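Local coordinates for CAIP (Helicobacter cinaedi, PDB 5LBH), which belongs to the Dps-like mini-ferritins, probably stores iron inside a twelve-subunit shell, and promotes macrophage differentiation into foam cells in atherosclerotic inflammation, at residues Trp27-Gly31 and Met32-Pro36; Gln42-Tyr45 and Glu46-Asp50; Glu101-Leu104 and Lys105-Glu109. One frame throughout, in Å; residues are numbered along the deposited sequence.

Contact 1 of 3, residues Trp27-Gly31 and Met32-Pro36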
loop_
_atom_site.group_PDB
_atom_site.type_symbol
_atom_site.label_atom_id
_atom_site.label_comp_id
_atom_site.label_asym_id
_atom_site.label_seq_id
_atom_site.Cartn_x
_atom_site.Cartn_y
_atom_site.Cartn_z
ATOM N N TRP A 27 -18.875 26.088 -2.782
ATOM C CA TRP A 27 -18.304 27.205 -2.034
ATOM C C TRP A 27 -19.317 27.902 -1.120
ATOM O O TRP A 27 -18.935 28.432 -0.071
ATOM C CB TRP A 27 -17.737 28.246 -2.996
ATOM C CG TRP A 27 -16.628 27.788 -3.866
ATOM C CD1 TRP A 27 -15.636 26.908 -3.542
ATOM C CD2 TRP A 27 -16.364 28.222 -5.210
ATOM N NE1 TRP A 27 -14.779 26.751 -4.608
ATOM C CE2 TRP A 27 -15.200 27.546 -5.643
ATOM C CE3 TRP A 27 -17.007 29.101 -6.090
ATOM C CZ2 TRP A 27 -14.667 27.715 -6.920
ATOM C CZ3 TRP A 27 -16.486 29.275 -7.354
ATOM C CH2 TRP A 27 -15.320 28.583 -7.765
ATOM N N ASN A 28 -20.593 27.963 -1.516
ATOM C CA ASN A 28 -21.546 28.899 -0.927
ATOM C C ASN A 28 -22.686 28.209 -0.186
ATOM O O ASN A 28 -23.728 28.841 0.057
ATOM C CB ASN A 28 -22.111 29.824 -2.006
ATOM C CG ASN A 28 -21.044 30.722 -2.619
ATOM O OD1 ASN A 28 -20.204 31.267 -1.914
ATOM N ND2 ASN A 28 -21.095 30.904 -3.935
ATOM N N VAL A 29 -22.542 26.913 0.126
ATOM C CA VAL A 29 -23.500 26.241 0.997
ATOM C C VAL A 29 -23.391 26.787 2.419
ATOM O O VAL A 29 -22.294 27.059 2.928
ATOM C CB VAL A 29 -23.311 24.709 0.935
ATOM C CG1 VAL A 29 -21.906 24.288 1.369
ATOM C CG2 VAL A 29 -24.338 24.016 1.803
ATOM N N LYS A 30 -24.535 26.976 3.058
ATOM C CA LYS A 30 -24.614 27.441 4.431
ATOM C C LYS A 30 -25.434 26.431 5.210
ATOM O O LYS A 30 -26.094 25.573 4.627
ATOM C CB LYS A 30 -25.263 28.825 4.503
ATOM C CG LYS A 30 -24.505 29.875 3.721
ATOM C CD LYS A 30 -23.183 30.241 4.343
ATOM C CE LYS A 30 -22.397 31.131 3.381
ATOM N NZ LYS A 30 -23.263 32.123 2.648
ATOM N N GLY A 31 -25.387 26.519 6.534
ATOM C CA GLY A 31 -26.264 25.730 7.373
ATOM C C GLY A 31 -25.562 24.541 8.002
ATOM O O GLY A 31 -24.428 24.194 7.669
ATOM N N MET A 32 -26.286 23.893 8.925
ATOM C CA MET A 32 -25.673 22.896 9.803
ATOM C C MET A 32 -25.093 21.734 9.004
ATOM O O MET A 32 -24.065 21.161 9.382
ATOM C CB MET A 32 -26.706 22.397 10.818
ATOM C CG MET A 32 -26.182 22.216 12.260
ATOM S SD MET A 32 -25.546 23.703 13.109
ATOM C CE MET A 32 -23.871 23.211 13.507
ATOM N N ASP A 33 -25.703 21.408 7.873
ATOM C CA ASP A 33 -25.306 20.286 7.027
ATOM C C ASP A 33 -24.282 20.752 5.977
ATOM O O ASP A 33 -24.227 20.306 4.830
ATOM C CB ASP A 33 -26.617 19.735 6.451
ATOM C CG ASP A 33 -26.469 18.581 5.464
ATOM O OD1 ASP A 33 -27.534 18.032 5.118
ATOM O OD2 ASP A 33 -25.375 18.190 5.035
ATOM N N PHE A 34 -23.410 21.672 6.429
ATOM C CA PHE A 34 -22.431 22.318 5.552
ATOM C C PHE A 34 -21.384 21.334 5.053
ATOM O O PHE A 34 -21.029 21.346 3.870
ATOM C CB PHE A 34 -21.731 23.492 6.259
ATOM C CG PHE A 34 -20.495 23.977 5.533
ATOM C CD1 PHE A 34 -20.586 24.931 4.518
ATOM C CD2 PHE A 34 -19.247 23.432 5.810
ATOM C CE1 PHE A 34 -19.441 25.356 3.802
ATOM C CE2 PHE A 34 -18.099 23.842 5.087
ATOM C CZ PHE A 34 -18.204 24.805 4.085
ATOM N N HIS A 35 -20.843 20.498 5.944
ATOM C CA HIS A 35 -19.665 19.748 5.532
ATOM C C HIS A 35 -19.946 18.561 4.608
ATOM O O HIS A 35 -19.207 18.374 3.626
ATOM C CB HIS A 35 -18.869 19.255 6.730
ATOM C CG HIS A 35 -17.523 18.730 6.338
ATOM N ND1 HIS A 35 -17.145 17.404 6.511
ATOM C CD2 HIS A 35 -16.501 19.337 5.688
ATOM C CE1 HIS A 35 -15.926 17.236 6.029
ATOM N NE2 HIS A 35 -15.518 18.391 5.524
ATOM N N PRO A 36 -20.944 17.710 4.881
ATOM C CA PRO A 36 -21.283 16.694 3.874
ATOM C C PRO A 36 -21.600 17.300 2.514
ATOM O O PRO A 36 -21.154 16.789 1.474
ATOM C CB PRO A 36 -22.492 15.969 4.488
ATOM C CG PRO A 36 -22.923 16.780 5.607
ATOM C CD PRO A 36 -21.782 17.582 6.086
#
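Val29 and Phe34 meet across the short connection that carries the chain from helix 4-28 into helix 34-61 of the ferritin-like four-helix bundle, a local contact round a turn. A type I beta turn from Gly31 to Phe34 reverses the chain, with Gly31 O 3.0 Å from Phe34 N. Gly31 has a positive phi of 103°, a conformation that glycine, lacking a CB, adopts readily. Asp33 stands at the N-cap position of helix 34-61, although its side chain makes no capping bond. The second subunit covers this corner: Met32 packs on its Gln143 and Phe34 on its Ser142. Just before the turn, Trp27 NE1 hydrogen-bonds Asp53 OD2 of the third subunit, and Asp53 is an iron ligand, so the end of helix 4-28 reaches the second shell of a metal site.

A branched aliphatic residue and an aromatic one suit this buried inner side. Phe34 has CG anti to its backbone N (chi1 166°), which turns the ring so that its edge meets the Val29 backbone. There the two side chains meet at a slant, Val29 CG1 3.5 Å from Phe34 CD1, while Val29 O lies at the ring's edge, 3.2 Å from that same CD1.

Contact 2 of 3, residues Gln42-Tyr45 and Glu46-Asp50; sequences QEIY and EQFAD
Residues 42-50 form a regular alpha-helical run inside helix 34-61, in which Glu46, Gln47, Phe48 and Ala49 each give their N-H to the carbonyl four residues earlier; the Phe48 N to Ile44 O bond, 3.1 Å long, is representative. Gln47 N also makes a weak bond to Ile44 O.

The central side chain is Tyr45. With chi1 at 67°, its CG sits between the backbone N and the carbonyl carbon, and the ring is folded back along the preceding turn. One ring face thereby covers Gln42 O, which stands 3.6 Å above the plane over its centre. The CG of Glu46 comes 4.0 Å from CE1 of Tyr45, with the carboxylate nearly perpendicular to the ring at 89°. Gln42 and Glu46 both reach out as extended chains and cross at a slant, Glu46 OE2 lying beside the CG-to-OE1 end of Gln42, 3.4 Å from Gln42 OE1; both are acceptors, so no hydrogen bond joins them. Polar residues suit this more accessible side, where Glu43 finds its salt-bridge partner in Lys39. On the apolar side Ile44 and Phe48 run side by side and point the same way, Ile44 CG2 being 4.1 Å from Phe48 CD1, and Ile44 O lies in the plane of the Phe48 ring, at its edge.

Helix 4-28 serves both the tyrosine side and the apolar side. Tyr45 stacks on its His23 and meets its His26 edge-to-face; the tyrosine side chain also lies about 4 Å from a bound iron and packs on the iron ligand Asp53 of the third subunit. Ile44 and Phe48 turn to Phe18 of helix 4-28 and Tyr100 of helix 89-116, Phe48 buried in the bundle interior and Ile44 at its border.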
loop_
_atom_site.group_PDB
_atom_site.type_symbol
_atom_site.label_atom_id
_atom_site.label_comp_id
_atom_site.label_asym_id
_atom_site.label_seq_id
_atom_site.Cartn_x
_atom_site.Cartn_y
_atom_site.Cartn_z
ATOM N N GLN A 42 -18.033 18.362 -4.163
ATOM C CA GLN A 42 -16.693 18.231 -4.723
ATOM C C GLN A 42 -16.565 16.931 -5.518
ATOM O O GLN A 42 -15.970 16.906 -6.600
ATOM C CB GLN A 42 -15.631 18.274 -3.639
ATOM C CG GLN A 42 -14.255 18.168 -4.269
ATOM C CD GLN A 42 -13.145 17.887 -3.291
ATOM O OE1 GLN A 42 -12.752 16.739 -3.120
ATOM N NE2 GLN A 42 -12.657 18.928 -2.611
ATOM N N GLU A 43 -17.139 15.848 -5.003
ATOM C CA GLU A 43 -17.168 14.596 -5.746
ATOM C C GLU A 43 -17.925 14.731 -7.065
ATOM O O GLU A 43 -17.535 14.135 -8.077
ATOM C CB GLU A 43 -17.792 13.507 -4.880
ATOM C CG GLU A 43 -16.952 13.172 -3.680
ATOM C CD GLU A 43 -17.600 12.116 -2.818
ATOM O OE1 GLU A 43 -16.858 11.340 -2.171
ATOM O OE2 GLU A 43 -18.855 12.062 -2.793
ATOM N N ILE A 44 -19.009 15.512 -7.075
ATOM C CA ILE A 44 -19.812 15.668 -8.284
ATOM C C ILE A 44 -19.053 16.447 -9.356
ATOM O O ILE A 44 -19.057 16.071 -10.531
ATOM C CB ILE A 44 -21.159 16.321 -7.954
ATOM C CG1 ILE A 44 -22.015 15.390 -7.085
ATOM C CG2 ILE A 44 -21.862 16.789 -9.224
ATOM C CD1 ILE A 44 -23.365 16.002 -6.694
ATOM N N TYR A 45 -18.417 17.561 -8.997
ATOM C CA TYR A 45 -17.766 18.283 -10.082
ATOM C C TYR A 45 -16.535 17.545 -10.600
ATOM O O TYR A 45 -16.172 17.733 -11.763
ATOM C CB TYR A 45 -17.448 19.743 -9.689
ATOM C CG TYR A 45 -16.409 20.057 -8.613
ATOM C CD1 TYR A 45 -15.055 19.716 -8.766
ATOM C CD2 TYR A 45 -16.768 20.793 -7.474
ATOM C CE1 TYR A 45 -14.097 20.045 -7.780
ATOM C CE2 TYR A 45 -15.829 21.138 -6.504
ATOM C CZ TYR A 45 -14.498 20.758 -6.658
ATOM O OH TYR A 45 -13.585 21.112 -5.691
ATOM N N GLU A 46 -15.923 16.672 -9.795
ATOM C CA GLU A 46 -14.814 15.868 -10.301
ATOM C C GLU A 46 -15.304 14.792 -11.260
ATOM O O GLU A 46 -14.620 14.483 -12.239
ATOM C CB GLU A 46 -14.039 15.226 -9.140
ATOM C CG GLU A 46 -13.144 16.208 -8.363
ATOM C CD GLU A 46 -12.586 15.639 -7.036
ATOM O OE1 GLU A 46 -12.955 14.505 -6.633
ATOM O OE2 GLU A 46 -11.799 16.355 -6.370
ATOM N N GLN A 47 -16.520 14.273 -11.048
ATOM C CA GLN A 47 -17.054 13.276 -11.965
ATOM C C GLN A 47 -17.466 13.900 -13.294
ATOM O O GLN A 47 -17.243 13.296 -14.352
ATOM C CB GLN A 47 -18.262 12.565 -11.334
ATOM C CG GLN A 47 -17.925 11.615 -10.198
ATOM C CD GLN A 47 -17.303 10.307 -10.697
ATOM O OE1 GLN A 47 -16.129 10.019 -10.426
ATOM N NE2 GLN A 47 -18.089 9.506 -11.420
ATOM N N PHE A 48 -17.980 15.137 -13.272
ATOM C CA PHE A 48 -18.322 15.826 -14.508
ATOM C C PHE A 48 -17.106 16.405 -15.214
ATOM O O PHE A 48 -17.171 16.622 -16.425
ATOM C CB PHE A 48 -19.383 16.898 -14.247
ATOM C CG PHE A 48 -20.784 16.346 -14.275
ATOM C CD1 PHE A 48 -21.339 15.751 -13.144
ATOM C CD2 PHE A 48 -21.517 16.358 -15.452
ATOM C CE1 PHE A 48 -22.615 15.211 -13.182
ATOM C CE2 PHE A 48 -22.800 15.830 -15.498
ATOM C CZ PHE A 48 -23.348 15.254 -14.364
ATOM N N ALA A 49 -16.002 16.650 -14.502
ATOM C CA ALA A 49 -14.747 16.872 -15.207
ATOM C C ALA A 49 -14.383 15.658 -16.046
ATOM O O ALA A 49 -13.814 15.803 -17.132
ATOM C CB ALA A 49 -13.620 17.201 -14.232
ATOM N N ASP A 50 -14.765 14.455 -15.588
ATOM C CA ASP A 50 -14.408 13.249 -16.318
ATOM C C ASP A 50 -15.282 13.029 -17.538
ATOM O O ASP A 50 -14.750 12.745 -18.616
ATOM C CB ASP A 50 -14.513 12.039 -15.398
ATOM C CG ASP A 50 -13.304 11.884 -14.496
ATOM O OD1 ASP A 50 -12.236 12.465 -14.809
ATOM O OD2 ASP A 50 -13.424 11.169 -13.478
#

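Contact 3 of 3, residues Glu101-Leu104 and Lys105-Glu109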
loop_
_atom_site.group_PDB
_atom_site.type_symbol
_atom_site.label_atom_id
_atom_site.label_comp_id
_atom_site.label_asym_id
_atom_site.label_seq_id
_atom_site.Cartn_x
_atom_site.Cartn_y
_atom_site.Cartn_z
ATOM N N GLU A 101 -31.879 15.101 -14.073
ATOM C CA GLU A 101 -32.959 14.641 -14.937
ATOM C C GLU A 101 -32.712 15.088 -16.365
ATOM O O GLU A 101 -33.065 14.384 -17.320
ATOM C CB GLU A 101 -34.293 15.238 -14.491
ATOM C CG GLU A 101 -34.520 15.206 -13.022
ATOM C CD GLU A 101 -35.446 14.127 -12.615
ATOM O OE1 GLU A 101 -35.332 13.034 -13.212
ATOM O OE2 GLU A 101 -36.246 14.363 -11.675
ATOM N N TYR A 102 -32.111 16.263 -16.521
ATOM C CA TYR A 102 -31.746 16.742 -17.839
ATOM C C TYR A 102 -30.647 15.880 -18.447
ATOM O O TYR A 102 -30.769 15.417 -19.583
ATOM C CB TYR A 102 -31.317 18.195 -17.734
ATOM C CG TYR A 102 -30.712 18.735 -18.990
ATOM C CD1 TYR A 102 -29.334 18.936 -19.081
ATOM C CD2 TYR A 102 -31.499 19.024 -20.093
ATOM C CE1 TYR A 102 -28.767 19.439 -20.231
ATOM C CE2 TYR A 102 -30.945 19.518 -21.239
ATOM C CZ TYR A 102 -29.575 19.726 -21.310
ATOM O OH TYR A 102 -29.008 20.221 -22.470
ATOM N N PHE A 103 -29.582 15.618 -17.690
ATOM C CA PHE A 103 -28.518 14.752 -18.192
ATOM C C PHE A 103 -29.036 13.347 -18.470
ATOM O O PHE A 103 -28.592 12.699 -19.424
ATOM C CB PHE A 103 -27.348 14.715 -17.205
ATOM C CG PHE A 103 -26.407 15.899 -17.309
ATOM C CD1 PHE A 103 -25.536 16.033 -18.383
ATOM C CD2 PHE A 103 -26.382 16.878 -16.315
ATOM C CE1 PHE A 103 -24.635 17.115 -18.457
ATOM C CE2 PHE A 103 -25.509 17.953 -16.381
ATOM C CZ PHE A 103 -24.642 18.081 -17.457
ATOM N N LEU A 104 -29.984 12.858 -17.669
ATOM C CA LEU A 104 -30.527 11.528 -17.934
ATOM C C LEU A 104 -31.174 11.464 -19.320
ATOM O O LEU A 104 -30.880 10.552 -20.105
ATOM C CB LEU A 104 -31.511 11.127 -16.839
ATOM C CG LEU A 104 -32.285 9.832 -17.070
ATOM C CD1 LEU A 104 -31.398 8.596 -16.950
ATOM C CD2 LEU A 104 -33.405 9.749 -16.064
ATOM N N LYS A 105 -32.033 12.447 -19.656
ATOM C CA LYS A 105 -32.612 12.505 -21.005
ATOM C C LYS A 105 -31.522 12.522 -22.069
ATOM O O LYS A 105 -31.566 11.751 -23.033
ATOM C CB LYS A 105 -33.503 13.733 -21.168
ATOM C CG LYS A 105 -34.912 13.621 -20.622
ATOM C CD LYS A 105 -35.749 14.804 -21.108
ATOM C CE LYS A 105 -35.304 16.143 -20.489
ATOM N NZ LYS A 105 -35.906 16.387 -19.138
ATOM N N LEU A 106 -30.511 13.372 -21.878
ATOM C CA LEU A 106 -29.441 13.527 -22.857
ATOM C C LEU A 106 -28.698 12.209 -23.096
ATOM O O LEU A 106 -28.509 11.789 -24.246
ATOM C CB LEU A 106 -28.481 14.595 -22.359
ATOM C CG LEU A 106 -27.980 15.660 -23.304
ATOM C CD1 LEU A 106 -29.178 16.218 -24.052
ATOM C CD2 LEU A 106 -27.270 16.738 -22.486
ATOM N N PHE A 107 -28.317 11.514 -22.021
ATOM C CA PHE A 107 -27.595 10.259 -22.191
ATOM C C PHE A 107 -28.498 9.162 -22.728
ATOM O O PHE A 107 -28.040 8.311 -23.506
ATOM C CB PHE A 107 -26.971 9.816 -20.874
ATOM C CG PHE A 107 -25.678 10.486 -20.587
ATOM C CD1 PHE A 107 -24.533 10.151 -21.312
ATOM C CD2 PHE A 107 -25.599 11.477 -19.618
ATOM C CE1 PHE A 107 -23.325 10.771 -21.049
ATOM C CE2 PHE A 107 -24.391 12.103 -19.357
ATOM C CZ PHE A 107 -23.257 11.749 -20.074
ATOM N N THR A 108 -29.777 9.181 -22.357
ATOM C CA THR A 108 -30.712 8.216 -22.921
ATOM C C THR A 108 -30.830 8.384 -24.427
ATOM O O THR A 108 -30.752 7.408 -25.177
ATOM C CB THR A 108 -32.079 8.359 -22.258
ATOM O OG1 THR A 108 -31.926 8.259 -20.836
ATOM C CG2 THR A 108 -33.040 7.310 -22.775
ATOM N N GLU A 109 -31.001 9.618 -24.894
ATOM C CA GLU A 109 -31.151 9.799 -26.326
ATOM C C GLU A 109 -29.848 9.492 -27.058
ATOM O O GLU A 109 -29.875 8.943 -28.161
ATOM C CB GLU A 109 -31.670 11.204 -26.622
ATOM C CG GLU A 109 -31.960 11.442 -28.108
ATOM C CD GLU A 109 -32.944 10.399 -28.718
ATOM O OE1 GLU A 109 -33.803 9.863 -27.966
ATOM O OE2 GLU A 109 -32.832 10.125 -29.941
#
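Tyr102 and Leu106, Phe103 and Phe107, and Leu104 and Thr108 form three successive pairs, each spaced four residues apart on helix 89-116 of the ferritin-like four-helix bundle. Backbone bonds with the same spacing run alongside, such as Leu106 N to Tyr102 O at 3.1 Å in the carbonyl plane.

In the first pair, Leu106 sends CD2 obliquely toward the far end of the tyrosine ring, 3.8 Å from Tyr102 CE1. An aromatic residue with a polar end suits this partly accessible site: the ring packs on leucine while OH hydrogen-bonds Asp14 of helix 4-28. The second pair is wholly apolar and buried. Phe107 CE2 approaches Phe103 CD1 to 4.2 Å, at a slant to the Phe103 ring, and Phe103 O sits at the edge of the Phe107 ring. From there Phe107 spans two neighbours, packing on Ile11 of helix 4-28 and on Val130 and Leu133 of helix 120-144.

The third pair lies toward helix 120-144, where Leu104 touches Val130. Thr108 is exposed, and its hydroxyl is turned inward to its own helix: OG1 lies beside the backbone N (chi1 -54°) and bonds to the preceding turn. Leu104 O thus accepts twice, from Thr108 N at 2.9 Å, nearly along the C=O axis, and from Thr108 OG1 at 2.6 Å, which stands above the carbonyl plane.

In the fold
Contacts 1 and 2 share helix 34-61, the first at its start and the second further along, and both touch the third subunit, so they border the iron-bearing subunit interface. Contact 3 belongs to helix 89-116, and no other chain reaches it. Contact 1, a chain reversal about 21 Å from the chain's centre, depends on turn geometry and one apolar pair. Nearer the middle, contact 3 divides into an apolar inner side and a polar outer one, while contact 2 adds a third side facing the iron and the third subunit. These two join directly in the core, where Phe48 CE2 packs 3.5 Å from Phe103 CZ, whereas contacts 1 and 3 stay about 17 Å apart at their nearest atoms.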